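Long-range contacts in CRISPR protein (Archaeoglobus fulgidus, PDB 4MJK), which is a Cas5-family CRISPR protein that probably serves as a subunit of an archaeal type I-A Cascade, the crRNA-guided surveillance complex: residues Y30-T35 with E199-P204; Y178-E183 with L227-I232; G190-R195 with T239-V244; G70-N75 with K127-L132; S25-Y30 with P78-D83. All blocks are in the same frame, centred on the assembly; numbering follows the deposited sequence.

Interaction 1: Y30-T35 with E199-P204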
# COMPACT_ATOMS: atom_id res chain seq x y z
N TYR A 30 9.43 2.31 9.84
CA TYR A 30 8.53 3.44 10.12
C TYR A 30 8.95 4.73 9.44
O TYR A 30 10.11 4.92 9.10
CB TYR A 30 8.47 3.72 11.63
CG TYR A 30 7.80 2.64 12.41
CD1 TYR A 30 6.42 2.51 12.39
CD2 TYR A 30 8.54 1.73 13.17
CE1 TYR A 30 5.78 1.50 13.09
CE2 TYR A 30 7.92 0.73 13.89
CZ TYR A 30 6.53 0.63 13.85
OH TYR A 30 5.87 -0.37 14.55
N PRO A 31 8.00 5.67 9.28
CA PRO A 31 8.40 6.98 8.74
C PRO A 31 9.45 7.61 9.65
O PRO A 31 9.25 7.65 10.87
CB PRO A 31 7.10 7.80 8.82
CG PRO A 31 6.02 6.78 8.77
CD PRO A 31 6.56 5.62 9.58
N PRO A 32 10.56 8.08 9.07
CA PRO A 32 11.59 8.74 9.89
C PRO A 32 11.04 9.96 10.63
O PRO A 32 10.10 10.61 10.16
CB PRO A 32 12.64 9.17 8.86
CG PRO A 32 12.47 8.16 7.73
CD PRO A 32 10.97 7.93 7.66
N PRO A 33 11.62 10.27 11.80
CA PRO A 33 11.14 11.43 12.56
C PRO A 33 11.34 12.77 11.83
O PRO A 33 10.52 13.66 12.02
CB PRO A 33 11.96 11.37 13.88
CG PRO A 33 13.13 10.50 13.57
CD PRO A 33 12.65 9.51 12.53
N THR A 34 12.37 12.92 11.01
CA THR A 34 12.47 14.16 10.24
C THR A 34 11.38 14.23 9.17
O THR A 34 10.97 15.32 8.75
CB THR A 34 13.83 14.40 9.59
OG1 THR A 34 14.22 13.24 8.82
CG2 THR A 34 14.90 14.67 10.66
N THR A 35 10.90 13.06 8.74
CA THR A 35 9.81 13.00 7.76
C THR A 35 8.50 13.47 8.40
O THR A 35 7.75 14.26 7.81
CB THR A 35 9.68 11.60 7.14
OG1 THR A 35 10.90 11.28 6.45
CG2 THR A 35 8.52 11.54 6.14
N GLU A 199 16.77 0.91 14.00
CA GLU A 199 16.64 1.63 12.75
C GLU A 199 17.42 2.93 12.86
O GLU A 199 17.40 3.58 13.90
CB GLU A 199 15.16 1.89 12.45
CG GLU A 199 14.87 2.50 11.08
CD GLU A 199 13.60 1.90 10.48
OE1 GLU A 199 13.68 0.79 9.91
OE2 GLU A 199 12.52 2.53 10.60
N VAL A 200 18.14 3.30 11.80
CA VAL A 200 18.95 4.53 11.82
C VAL A 200 18.30 5.61 10.99
O VAL A 200 18.01 5.39 9.80
CB VAL A 200 20.39 4.29 11.31
CG1 VAL A 200 21.18 5.61 11.34
CG2 VAL A 200 21.07 3.21 12.15
N TYR A 201 18.08 6.78 11.60
CA TYR A 201 17.39 7.90 10.96
C TYR A 201 18.28 9.14 10.93
O TYR A 201 19.25 9.22 11.67
CB TYR A 201 16.15 8.29 11.77
CG TYR A 201 15.11 7.20 11.97
CD1 TYR A 201 14.82 6.71 13.24
CD2 TYR A 201 14.42 6.66 10.89
CE1 TYR A 201 13.87 5.71 13.42
CE2 TYR A 201 13.47 5.67 11.06
CZ TYR A 201 13.20 5.19 12.33
OH TYR A 201 12.26 4.20 12.52
N LEU A 202 17.92 10.12 10.10
CA LEU A 202 18.43 11.48 10.27
C LEU A 202 18.04 12.02 11.66
O LEU A 202 16.90 11.85 12.13
CB LEU A 202 17.95 12.40 9.15
CG LEU A 202 18.37 12.03 7.72
CD1 LEU A 202 17.75 12.97 6.68
CD2 LEU A 202 19.90 12.02 7.59
N ASN A 203 18.99 12.67 12.32
CA ASN A 203 18.78 13.18 13.67
C ASN A 203 17.78 14.34 13.66
O ASN A 203 17.98 15.34 12.96
CB ASN A 203 20.14 13.61 14.26
CG ASN A 203 20.05 14.07 15.69
OD1 ASN A 203 19.00 14.00 16.33
ND2 ASN A 203 21.16 14.56 16.22
N PRO A 204 16.67 14.21 14.41
CA PRO A 204 15.69 15.30 14.34
C PRO A 204 16.01 16.43 15.33
O PRO A 204 15.36 17.47 15.30
CB PRO A 204 14.39 14.62 14.76
CG PRO A 204 14.84 13.56 15.74
CD PRO A 204 16.18 13.08 15.22
O HOH W 1 14.86 11.19 10.43

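Interaction 2: Y178-E183 with L227-I232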
# COMPACT_ATOMS: atom_id res chain seq x y z
N TYR A 178 6.94 3.27 23.47
CA TYR A 178 7.31 4.10 22.31
C TYR A 178 8.75 3.88 21.87
O TYR A 178 9.62 3.56 22.69
CB TYR A 178 7.18 5.57 22.66
CG TYR A 178 5.77 6.07 22.75
CD1 TYR A 178 5.08 6.03 23.95
CD2 TYR A 178 5.14 6.60 21.64
CE1 TYR A 178 3.78 6.50 24.06
CE2 TYR A 178 3.84 7.07 21.72
CZ TYR A 178 3.17 7.02 22.94
OH TYR A 178 1.89 7.48 23.04
N SER A 179 9.00 4.10 20.58
CA SER A 179 10.36 4.10 20.07
C SER A 179 11.21 5.08 20.87
O SER A 179 10.69 6.02 21.48
CB SER A 179 10.37 4.47 18.58
OG SER A 179 9.99 5.83 18.39
N PHE A 180 12.52 4.87 20.89
CA PHE A 180 13.40 5.78 21.59
C PHE A 180 14.80 5.78 21.00
O PHE A 180 15.25 4.78 20.45
CB PHE A 180 13.47 5.42 23.07
CG PHE A 180 13.88 3.99 23.34
CD1 PHE A 180 12.92 2.98 23.39
CD2 PHE A 180 15.22 3.66 23.54
CE1 PHE A 180 13.28 1.67 23.65
CE2 PHE A 180 15.59 2.35 23.80
CZ PHE A 180 14.62 1.36 23.85
N PRO A 181 15.51 6.90 21.14
CA PRO A 181 16.89 6.93 20.65
C PRO A 181 17.77 6.04 21.53
O PRO A 181 17.67 6.05 22.76
CB PRO A 181 17.28 8.41 20.76
CG PRO A 181 16.39 8.96 21.83
CD PRO A 181 15.11 8.15 21.81
N ALA A 182 18.63 5.26 20.89
CA ALA A 182 19.46 4.31 21.61
C ALA A 182 20.91 4.77 21.59
O ALA A 182 21.73 4.22 20.87
CB ALA A 182 19.34 2.91 20.98
N GLU A 183 21.23 5.80 22.36
CA GLU A 183 22.60 6.31 22.40
C GLU A 183 23.11 6.21 23.83
O GLU A 183 22.36 5.86 24.73
CB GLU A 183 22.65 7.75 21.89
CG GLU A 183 22.10 7.95 20.47
CD GLU A 183 22.99 7.33 19.38
OE1 GLU A 183 24.12 6.88 19.69
OE2 GLU A 183 22.55 7.30 18.21
N LEU A 227 20.52 6.38 16.17
CA LEU A 227 20.04 5.01 16.26
C LEU A 227 18.81 4.96 17.17
O LEU A 227 18.87 5.49 18.28
CB LEU A 227 21.14 4.12 16.84
CG LEU A 227 20.74 2.66 17.09
CD1 LEU A 227 20.42 1.95 15.79
CD2 LEU A 227 21.83 1.93 17.87
N TYR A 228 17.71 4.36 16.70
CA TYR A 228 16.50 4.21 17.51
C TYR A 228 16.18 2.75 17.72
O TYR A 228 16.45 1.92 16.84
CB TYR A 228 15.28 4.81 16.78
CG TYR A 228 14.87 6.20 17.22
CD1 TYR A 228 15.70 7.28 17.01
CD2 TYR A 228 13.64 6.42 17.85
CE1 TYR A 228 15.33 8.56 17.40
CE2 TYR A 228 13.26 7.70 18.23
CZ TYR A 228 14.11 8.76 18.01
OH TYR A 228 13.74 10.04 18.40
N ARG A 229 15.58 2.43 18.86
CA ARG A 229 14.90 1.15 19.03
C ARG A 229 13.43 1.43 18.70
O ARG A 229 12.92 2.48 19.06
CB ARG A 229 15.04 0.61 20.45
CG ARG A 229 16.48 0.33 20.86
CD ARG A 229 17.18 -0.69 19.94
NE ARG A 229 16.56 -2.02 19.91
CZ ARG A 229 16.93 -3.05 20.68
NH1 ARG A 229 17.90 -2.90 21.57
NH2 ARG A 229 16.32 -4.22 20.56
N ILE A 230 12.79 0.52 17.97
CA ILE A 230 11.43 0.74 17.50
C ILE A 230 10.59 -0.49 17.79
O ILE A 230 11.06 -1.63 17.59
CB ILE A 230 11.38 1.03 15.96
CG1 ILE A 230 12.17 -0.03 15.19
CG2 ILE A 230 11.97 2.42 15.66
CD1 ILE A 230 12.03 0.04 13.67
N PRO A 231 9.36 -0.29 18.26
CA PRO A 231 8.53 -1.46 18.56
C PRO A 231 7.84 -1.99 17.30
O PRO A 231 7.42 -1.21 16.43
CB PRO A 231 7.50 -0.91 19.54
CG PRO A 231 7.30 0.52 19.08
CD PRO A 231 8.68 0.97 18.59
N ILE A 232 7.72 -3.31 17.22
CA ILE A 232 7.06 -3.99 16.12
C ILE A 232 6.00 -4.92 16.72
O ILE A 232 6.32 -5.90 17.40
CB ILE A 232 8.04 -4.83 15.28
CG1 ILE A 232 9.23 -3.98 14.78
CG2 ILE A 232 7.29 -5.55 14.15
CD1 ILE A 232 8.94 -3.15 13.59

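Interaction 3: G190-R195 with T239-V244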
# COMPACT_ATOMS: atom_id res chain seq x y z
N GLY A 190 15.64 -4.56 29.86
CA GLY A 190 14.92 -5.78 29.57
C GLY A 190 13.72 -5.55 28.66
O GLY A 190 12.99 -4.56 28.79
N ILE A 191 13.51 -6.46 27.73
CA ILE A 191 12.32 -6.41 26.89
C ILE A 191 11.20 -7.15 27.61
O ILE A 191 11.35 -8.33 27.95
CB ILE A 191 12.58 -7.08 25.54
CG1 ILE A 191 13.59 -6.24 24.75
CG2 ILE A 191 11.24 -7.30 24.76
CD1 ILE A 191 14.04 -6.86 23.46
N LEU A 192 10.10 -6.45 27.87
CA LEU A 192 8.94 -7.07 28.54
C LEU A 192 8.00 -7.78 27.56
O LEU A 192 7.48 -8.85 27.85
CB LEU A 192 8.16 -6.04 29.34
CG LEU A 192 8.96 -5.33 30.43
CD1 LEU A 192 8.19 -4.12 30.97
CD2 LEU A 192 9.28 -6.32 31.55
N SER A 193 7.77 -7.17 26.40
CA SER A 193 7.01 -7.82 25.33
C SER A 193 7.65 -7.56 23.98
O SER A 193 8.14 -6.45 23.70
CB SER A 193 5.54 -7.43 25.35
OG SER A 193 5.41 -6.03 25.43
N GLN A 194 7.65 -8.59 23.15
CA GLN A 194 8.57 -8.69 22.04
C GLN A 194 8.33 -7.91 20.78
O GLN A 194 7.22 -7.47 20.45
CB GLN A 194 8.83 -10.14 21.64
CG GLN A 194 9.99 -10.76 22.40
CD GLN A 194 11.31 -10.09 22.08
OE1 GLN A 194 11.39 -9.20 21.22
NE2 GLN A 194 12.37 -10.53 22.75
N ARG A 195 9.46 -7.84 20.09
CA ARG A 195 9.71 -7.12 18.87
C ARG A 195 10.10 -5.67 19.11
O ARG A 195 9.27 -4.76 19.12
CB ARG A 195 8.62 -7.34 17.83
CG ARG A 195 8.75 -8.72 17.18
CD ARG A 195 10.05 -8.81 16.39
NE ARG A 195 9.76 -8.76 14.95
CZ ARG A 195 10.64 -8.42 14.01
NH1 ARG A 195 11.88 -8.07 14.34
NH2 ARG A 195 10.27 -8.41 12.74
N THR A 239 1.07 -5.04 22.87
CA THR A 239 1.88 -3.87 22.57
C THR A 239 3.33 -4.08 23.06
O THR A 239 3.56 -4.38 24.23
CB THR A 239 1.27 -2.62 23.22
OG1 THR A 239 2.23 -1.56 23.26
CG2 THR A 239 0.82 -2.92 24.64
N PRO A 240 4.31 -3.96 22.15
CA PRO A 240 5.69 -4.13 22.61
C PRO A 240 6.02 -3.17 23.76
O PRO A 240 5.62 -2.01 23.74
CB PRO A 240 6.51 -3.80 21.36
CG PRO A 240 5.60 -4.23 20.23
CD PRO A 240 4.23 -3.81 20.69
N GLU A 241 6.75 -3.67 24.75
CA GLU A 241 7.08 -2.86 25.91
C GLU A 241 8.47 -3.23 26.41
O GLU A 241 8.87 -4.39 26.35
CB GLU A 241 6.05 -3.12 27.02
CG GLU A 241 6.16 -2.17 28.20
CD GLU A 241 5.04 -2.38 29.21
OE1 GLU A 241 4.20 -3.29 28.99
OE2 GLU A 241 5.00 -1.65 30.22
N CYS A 242 9.22 -2.24 26.88
CA CYS A 242 10.50 -2.53 27.51
C CYS A 242 10.81 -1.64 28.71
O CYS A 242 10.23 -0.56 28.89
CB CYS A 242 11.63 -2.47 26.50
SG CYS A 242 11.82 -0.85 25.84
N LEU A 243 11.73 -2.13 29.54
CA LEU A 243 12.26 -1.38 30.65
C LEU A 243 13.55 -0.70 30.22
O LEU A 243 14.46 -1.34 29.67
CB LEU A 243 12.54 -2.30 31.83
CG LEU A 243 11.30 -2.97 32.43
CD1 LEU A 243 11.71 -4.11 33.37
CD2 LEU A 243 10.45 -1.93 33.16
N VAL A 244 13.64 0.60 30.44
CA VAL A 244 14.79 1.35 29.95
C VAL A 244 15.35 2.22 31.05
O VAL A 244 14.59 2.86 31.79
CB VAL A 244 14.40 2.24 28.75
CG1 VAL A 244 15.61 2.97 28.23
CG2 VAL A 244 13.79 1.38 27.63

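Interaction 4: G70-N75 with K127-L132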
# COMPACT_ATOMS: atom_id res chain seq x y z
N GLY A 70 8.78 10.12 19.67
CA GLY A 70 8.67 8.66 19.67
C GLY A 70 7.34 8.27 19.06
O GLY A 70 6.45 9.12 18.91
N TRP A 71 7.18 7.00 18.71
CA TRP A 71 5.97 6.55 18.05
C TRP A 71 5.80 5.07 18.28
O TRP A 71 6.75 4.37 18.64
CB TRP A 71 6.02 6.84 16.54
CG TRP A 71 7.22 6.22 15.87
CD1 TRP A 71 7.27 5.01 15.23
CD2 TRP A 71 8.55 6.76 15.82
NE1 TRP A 71 8.55 4.77 14.77
CE2 TRP A 71 9.35 5.83 15.13
CE3 TRP A 71 9.13 7.94 16.28
CZ2 TRP A 71 10.70 6.06 14.87
CZ3 TRP A 71 10.48 8.17 16.03
CH2 TRP A 71 11.25 7.22 15.34
N LYS A 72 4.57 4.60 18.09
CA LYS A 72 4.25 3.19 18.20
C LYS A 72 3.03 2.87 17.35
O LYS A 72 2.15 3.72 17.15
CB LYS A 72 4.00 2.78 19.65
CG LYS A 72 2.76 3.41 20.25
CD LYS A 72 2.66 3.16 21.74
CE LYS A 72 1.45 3.87 22.32
NZ LYS A 72 1.29 3.67 23.82
N ALA A 73 2.98 1.64 16.85
CA ALA A 73 1.84 1.17 16.07
C ALA A 73 0.72 0.92 17.06
O ALA A 73 0.98 0.51 18.17
CB ALA A 73 2.20 -0.12 15.32
N LEU A 74 -0.52 1.20 16.65
CA LEU A 74 -1.69 0.90 17.47
C LEU A 74 -2.35 -0.39 17.02
O LEU A 74 -2.94 -1.10 17.82
CB LEU A 74 -2.70 2.07 17.41
CG LEU A 74 -2.11 3.41 17.89
CD1 LEU A 74 -3.07 4.58 17.69
CD2 LEU A 74 -1.68 3.30 19.34
N ASN A 75 -2.25 -0.70 15.73
CA ASN A 75 -3.00 -1.84 15.21
C ASN A 75 -2.40 -2.41 13.93
O ASN A 75 -3.10 -3.00 13.12
CB ASN A 75 -4.44 -1.42 14.91
CG ASN A 75 -4.52 -0.49 13.73
OD1 ASN A 75 -3.52 0.13 13.36
ND2 ASN A 75 -5.68 -0.41 13.10
N LYS A 127 -2.92 2.42 11.91
CA LYS A 127 -2.71 3.64 12.67
C LYS A 127 -1.41 3.62 13.46
O LYS A 127 -1.02 2.59 13.99
CB LYS A 127 -3.87 3.85 13.65
CG LYS A 127 -5.18 4.26 12.98
CD LYS A 127 -6.23 4.62 14.03
CE LYS A 127 -6.56 3.43 14.91
NZ LYS A 127 -7.27 3.82 16.18
N ILE A 128 -0.76 4.78 13.52
CA ILE A 128 0.44 4.97 14.33
C ILE A 128 0.24 6.19 15.23
O ILE A 128 -0.34 7.18 14.80
CB ILE A 128 1.70 5.21 13.43
CG1 ILE A 128 1.97 3.98 12.57
CG2 ILE A 128 2.92 5.57 14.31
CD1 ILE A 128 3.11 4.15 11.58
N ARG A 129 0.69 6.11 16.49
CA ARG A 129 0.63 7.24 17.40
C ARG A 129 2.02 7.85 17.61
O ARG A 129 2.98 7.13 17.93
CB ARG A 129 0.03 6.83 18.75
CG ARG A 129 -0.02 7.99 19.78
CD ARG A 129 -0.75 7.60 21.09
NE ARG A 129 -2.12 7.18 20.82
CZ ARG A 129 -2.81 6.32 21.57
NH1 ARG A 129 -2.25 5.80 22.65
NH2 ARG A 129 -4.05 5.99 21.25
N TRP A 130 2.12 9.17 17.44
CA TRP A 130 3.34 9.90 17.75
C TRP A 130 3.19 10.66 19.06
O TRP A 130 2.10 11.15 19.39
CB TRP A 130 3.70 10.90 16.65
CG TRP A 130 4.56 10.34 15.55
CD1 TRP A 130 5.93 10.36 15.47
CD2 TRP A 130 4.10 9.69 14.36
NE1 TRP A 130 6.35 9.75 14.30
CE2 TRP A 130 5.25 9.33 13.61
CE3 TRP A 130 2.84 9.37 13.87
CZ2 TRP A 130 5.16 8.66 12.38
CZ3 TRP A 130 2.75 8.71 12.63
CH2 TRP A 130 3.90 8.36 11.91
N PHE A 131 4.28 10.73 19.82
CA PHE A 131 4.33 11.47 21.07
C PHE A 131 5.53 12.38 20.92
O PHE A 131 6.69 11.91 20.89
CB PHE A 131 4.48 10.49 22.24
CG PHE A 131 4.42 11.12 23.62
CD1 PHE A 131 4.19 12.47 23.79
CD2 PHE A 131 4.60 10.33 24.76
CE1 PHE A 131 4.14 13.04 25.07
CE2 PHE A 131 4.54 10.90 26.04
CZ PHE A 131 4.31 12.25 26.19
N LEU A 132 5.26 13.68 20.76
CA LEU A 132 6.28 14.69 20.60
C LEU A 132 6.30 15.57 21.85
O LEU A 132 5.25 15.85 22.43
CB LEU A 132 6.01 15.57 19.37
CG LEU A 132 6.44 14.98 18.01
CD1 LEU A 132 5.57 13.79 17.66
CD2 LEU A 132 6.38 16.03 16.90

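Interaction 5: S25-Y30 with P78-D83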
# COMPACT_ATOMS: atom_id res chain seq x y z
N SER A 25 19.25 3.94 7.56
CA SER A 25 19.01 2.55 7.18
C SER A 25 18.59 2.53 5.71
O SER A 25 18.06 3.52 5.21
CB SER A 25 17.93 1.90 8.06
OG SER A 25 18.32 1.89 9.44
N PRO A 26 18.82 1.41 5.01
CA PRO A 26 18.51 1.33 3.57
C PRO A 26 17.03 1.06 3.29
O PRO A 26 16.60 1.11 2.13
CB PRO A 26 19.38 0.17 3.07
CG PRO A 26 19.56 -0.69 4.27
CD PRO A 26 19.59 0.24 5.47
N SER A 27 16.28 0.74 4.34
CA SER A 27 14.82 0.64 4.27
C SER A 27 14.27 0.98 5.66
O SER A 27 15.02 1.04 6.64
CB SER A 27 14.39 -0.76 3.86
OG SER A 27 14.89 -1.72 4.78
N PHE A 28 12.97 1.23 5.76
CA PHE A 28 12.40 1.77 7.00
C PHE A 28 11.18 0.98 7.43
O PHE A 28 10.24 0.82 6.66
CB PHE A 28 11.96 3.22 6.81
CG PHE A 28 13.07 4.20 6.61
CD1 PHE A 28 14.13 4.27 7.51
CD2 PHE A 28 13.06 5.07 5.52
CE1 PHE A 28 15.16 5.18 7.32
CE2 PHE A 28 14.08 5.98 5.33
CZ PHE A 28 15.13 6.04 6.22
N TYR A 29 11.18 0.50 8.67
CA TYR A 29 9.93 -0.02 9.24
C TYR A 29 8.93 1.13 9.44
O TYR A 29 7.72 0.96 9.21
CB TYR A 29 10.20 -0.73 10.57
CG TYR A 29 10.93 -2.05 10.46
CD1 TYR A 29 10.25 -3.21 10.11
CD2 TYR A 29 12.29 -2.14 10.73
CE1 TYR A 29 10.91 -4.44 10.02
CE2 TYR A 29 12.96 -3.37 10.65
CZ TYR A 29 12.26 -4.50 10.29
OH TYR A 29 12.91 -5.72 10.21
N TYR A 30 9.43 2.31 9.84
CA TYR A 30 8.53 3.44 10.12
C TYR A 30 8.95 4.73 9.44
O TYR A 30 10.11 4.92 9.10
CB TYR A 30 8.47 3.72 11.63
CG TYR A 30 7.80 2.64 12.41
CD1 TYR A 30 6.42 2.51 12.39
CD2 TYR A 30 8.54 1.73 13.17
CE1 TYR A 30 5.78 1.50 13.09
CE2 TYR A 30 7.92 0.73 13.89
CZ TYR A 30 6.53 0.63 13.85
OH TYR A 30 5.87 -0.37 14.55
N PRO A 78 4.57 -3.23 10.07
CA PRO A 78 5.12 -2.78 8.78
C PRO A 78 5.58 -3.94 7.91
O PRO A 78 6.02 -4.98 8.42
CB PRO A 78 6.34 -1.94 9.18
CG PRO A 78 6.20 -1.73 10.71
CD PRO A 78 5.46 -2.92 11.20
N LEU A 79 5.46 -3.79 6.60
CA LEU A 79 5.96 -4.81 5.70
C LEU A 79 6.78 -4.07 4.65
O LEU A 79 6.22 -3.43 3.77
CB LEU A 79 4.78 -5.57 5.06
CG LEU A 79 5.13 -6.65 4.04
CD1 LEU A 79 5.87 -7.80 4.71
CD2 LEU A 79 3.87 -7.16 3.32
N ARG A 80 8.10 -4.10 4.79
CA ARG A 80 8.96 -3.33 3.91
C ARG A 80 8.97 -3.98 2.54
O ARG A 80 8.83 -5.20 2.43
CB ARG A 80 10.37 -3.26 4.48
CG ARG A 80 10.45 -2.64 5.86
CD ARG A 80 11.82 -2.87 6.46
NE ARG A 80 12.10 -4.29 6.61
CZ ARG A 80 13.32 -4.79 6.82
NH1 ARG A 80 14.37 -3.97 6.89
NH2 ARG A 80 13.48 -6.10 6.93
N TYR A 81 9.12 -3.19 1.48
CA TYR A 81 9.18 -3.82 0.17
C TYR A 81 10.43 -4.69 0.07
O TYR A 81 10.48 -5.64 -0.70
CB TYR A 81 9.07 -2.81 -0.97
CG TYR A 81 7.69 -2.80 -1.58
CD1 TYR A 81 6.72 -1.91 -1.14
CD2 TYR A 81 7.33 -3.73 -2.56
CE1 TYR A 81 5.45 -1.91 -1.68
CE2 TYR A 81 6.05 -3.74 -3.11
CZ TYR A 81 5.12 -2.83 -2.66
OH TYR A 81 3.85 -2.81 -3.19
N SER A 82 11.43 -4.38 0.88
CA SER A 82 12.60 -5.26 0.92
C SER A 82 12.21 -6.65 1.45
O SER A 82 12.74 -7.65 0.97
CB SER A 82 13.78 -4.63 1.68
OG SER A 82 13.60 -4.68 3.08
N ASP A 83 11.29 -6.70 2.42
CA ASP A 83 10.74 -7.98 2.93
C ASP A 83 9.94 -8.69 1.83
O ASP A 83 10.06 -9.90 1.62
CB ASP A 83 9.79 -7.73 4.11
CG ASP A 83 10.49 -7.23 5.36
OD1 ASP A 83 11.57 -7.78 5.69
OD2 ASP A 83 9.96 -6.30 6.03

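Interaction 1: Y30-T35 with E199-P204
Tyr201 lies beneath segment 30-35, with its three successive prolines, and touches it along most of its length. Its CB already meets the ring of Pro33, and with CG anti to the carbonyl carbon (chi1 -59°) the phenol extends from there under the loop. Pro33 CD sits over one face, displaced toward the rim, 3.4 Å from Tyr201 CG; measured to the ring centroid this CH-pi contact is 3.7 Å. Farther along, Tyr201 CD2 packs against Pro32 CB at 3.7 Å, and the hydroxyl ends below Tyr30 CB. The contact joins the start of helix 33-46, with Pro32 as its N-cap residue, to strand 196-202, an outer strand of a three-stranded antiparallel sheet in this Cas5-family chain. At its tip Tyr201 OH donates to Glu199 OE2 (2.6 Å), which also takes the backbone N-H of Tyr30 (3.2 Å, 168°) on its syn lone pair. A leucine in place of Tyr201 would probably leave Glu199 OE2 without its phenol donor and strip Pro33 of the ring face beneath it. Beyond the ring, Thr34 CG2 rests on Pro204 CA, while a bridging water accepts from Thr34 N (3.1 Å) and donates to Leu202 O (2.7 Å).

Interaction 2: Y178-E183 with L227-I232
Phe180 and Arg229 pair through two backbone hydrogen bonds, Phe180 N to Arg229 O at 3.0 Å and Arg229 N to Phe180 O at 2.9 Å. Their side chains leave the sheet on the same face, where Arg229 CB rides over one face of the Phe180 ring, 3.8 Å from its centroid; Phe180 CG stands between its backbone N and carbonyl carbon (chi1 55°), which brings the ring back toward Arg229. At the next, non-hydrogen-bonded pair, Tyr228 turns its ring flat against the backbone of its neighbour: Pro181 N stands over the ring centre and Phe180 C, 3.4 Å from Tyr228 CD2, nearer the rim. Ser179 approaches the edge of the same ring. Ala182 N then donates to Leu227 O (2.6 Å, 177°), and the carboxylate of Glu183 closes the ladder by accepting Leu227 N at OE2 (3.0 Å).

Further out, Tyr228 OH is hydrogen-bonded to Ile69 O, Ser179 OG to Trp71 N, and Arg229 NH2 to Trp196 O, while Lys223 forms a salt bridge with Glu183 OE2. With an alanine in place of Tyr228, the Phe180-Pro181 peptide is likely to lose the ring packed on it, and Ile69 O its phenol donor. Pro181 falls at a non-hydrogen-bonded position, where its missing N-H costs the pairing nothing, so the edge strand 180-181 keeps its backbone bonds to strand 225-231 and the Glu183 carboxylate adds one more.

Interaction 3: G190-R195 with T239-V244
Ser193 OG is placed between its own backbone N and carbonyl carbon (chi1 49°), which turns it toward segment 239-244, while Leu192 CG lies anti to its carbonyl carbon (chi1 -60°) and carries the isobutyl group to Leu243. Both residues belong to a classic beta bulge: Leu192 and Ser193 together face Glu241, and the antiparallel register between strands 186-193 and 241-246 slips by one residue. Glu241 O accepts both amides, Leu192 N at 2.8 Å and Ser193 N at 3.0 Å, each tilted from the carbonyl plane. Ahead of the bulge the pairing is regular, with Leu243 N donating to Gly190 O at 2.8 Å and a weak return bond from Gly190 N. The two leucines cross at about a right angle, Leu192 CD1 lying 3.6 Å from Leu243 CG at the protein surface. Past the bulge Pro240 lies under the turning chain, its CG 3.6 Å from Gln194 O. Ser193 OG donates to Thr239 O at 2.8 Å, tilted from the carbonyl plane.

Interaction 4: G70-N75 with K127-L132
Trp71 and Trp130 face each other across a non-hydrogen-bonded pair, and it is the CB of Trp71, rather than its ring, that covers the indole of Trp130. This carbon stands 3.7 Å from the centroid of the Trp130 five-membered ring and 11° off its normal. Trp71 CG sits between its backbone N and carbonyl carbon (chi1 57°), and the ring leads away from strand 127-134; the five-membered rings meet obliquely, planes 36° apart. Ile128 CG2 shares the covered face of Trp130 and touches Trp71 CB at 4.0 Å. Strands 66-73 and 127-134 are antiparallel neighbours at one margin of the six-stranded sheet, and their indole-bearing face is covered in part by helix 33-46, whose Phe36 stacks on Trp130.

The opposite face carries Lys72 and Arg129 side by side, pointing the same way, Lys72 NZ 4.3 Å from Arg129 NH1. Each charge has its own counterion, Asp7 for Arg129 and both Asp177 and Glu258 for Lys72, which probably offsets their mutual repulsion. Leu74 crosses Arg129 at about a right angle and sets CD2 over the centre of the guanidinium, 3.9 Å from CZ. Gly70 with Phe131 and Lys72 with Arg129 form paired backbone bonds; beyond them Leu74 N donates to Lys127 O at 3.0 Å. Asn75 then continues the ladder with its side chain: OD1 takes Lys127 N on a lone pair in the carbonyl plane, at 2.8 Å.

Interaction 5: S25-Y30 with P78-D83
Residues 27-30 run almost antiparallel to 78-82, with their end-to-end directions 174° apart and Tyr29 O 3.2 Å from Pro78 CB. Here the loop ahead of helix 33-46 lies against the junction where strand 76-80 passes into helix 81-87, with Arg80 at the N-cap position. The guanidinium of Arg80 lies flat on the Tyr29 ring, planes 15° apart and centres 4.2 Å apart, in an off-centre cation-pi stack. Arg80 CD stands over the same ring, 4.0 Å from the centroid. Asp83 fixes the rotation of the guanidinium by gripping it side-on, Arg80 NE to Asp83 OD2 at 3.0 Å and Arg80 NH2 to Asp83 OD1 at 2.8 Å, while OD2 also accepts Arg80 N. Ser82 OG occupies the guanidinium face turned from the tyrosine. Pro78 CG packs on one face of the Tyr30 ring. Nearby, Tyr81 OH bonds Leu118 O of the second subunit. At the outer end Arg80 NH1 makes a weak hydrogen bond to Ser27 OG, 3.1 Å long.

Interactions 1, 2 and 4 are buried and meet around Trp71, whose ring touches Tyr30, Tyr201 and Tyr228 and whose backbone bonds to Ser179. Interactions 1 and 2 share one three-stranded sheet, with strand 196-202 beside 225-231, and are tied by Tyr30 OH to Pro231 O. Interaction 4 belongs to the six-stranded sheet. Interaction 3, its centre about 17 Å from the centre of the chain, is a surface contact carried by backbone bonds and leucines, joined to interaction 2 through Arg195 and Ile232. Interaction 5, partly buried, shares Tyr30 with interaction 1; it adds a charged stack to proline-on-ring packing of the kind seen in interaction 1, and Glu199 receives amides from both Tyr29 and Tyr30.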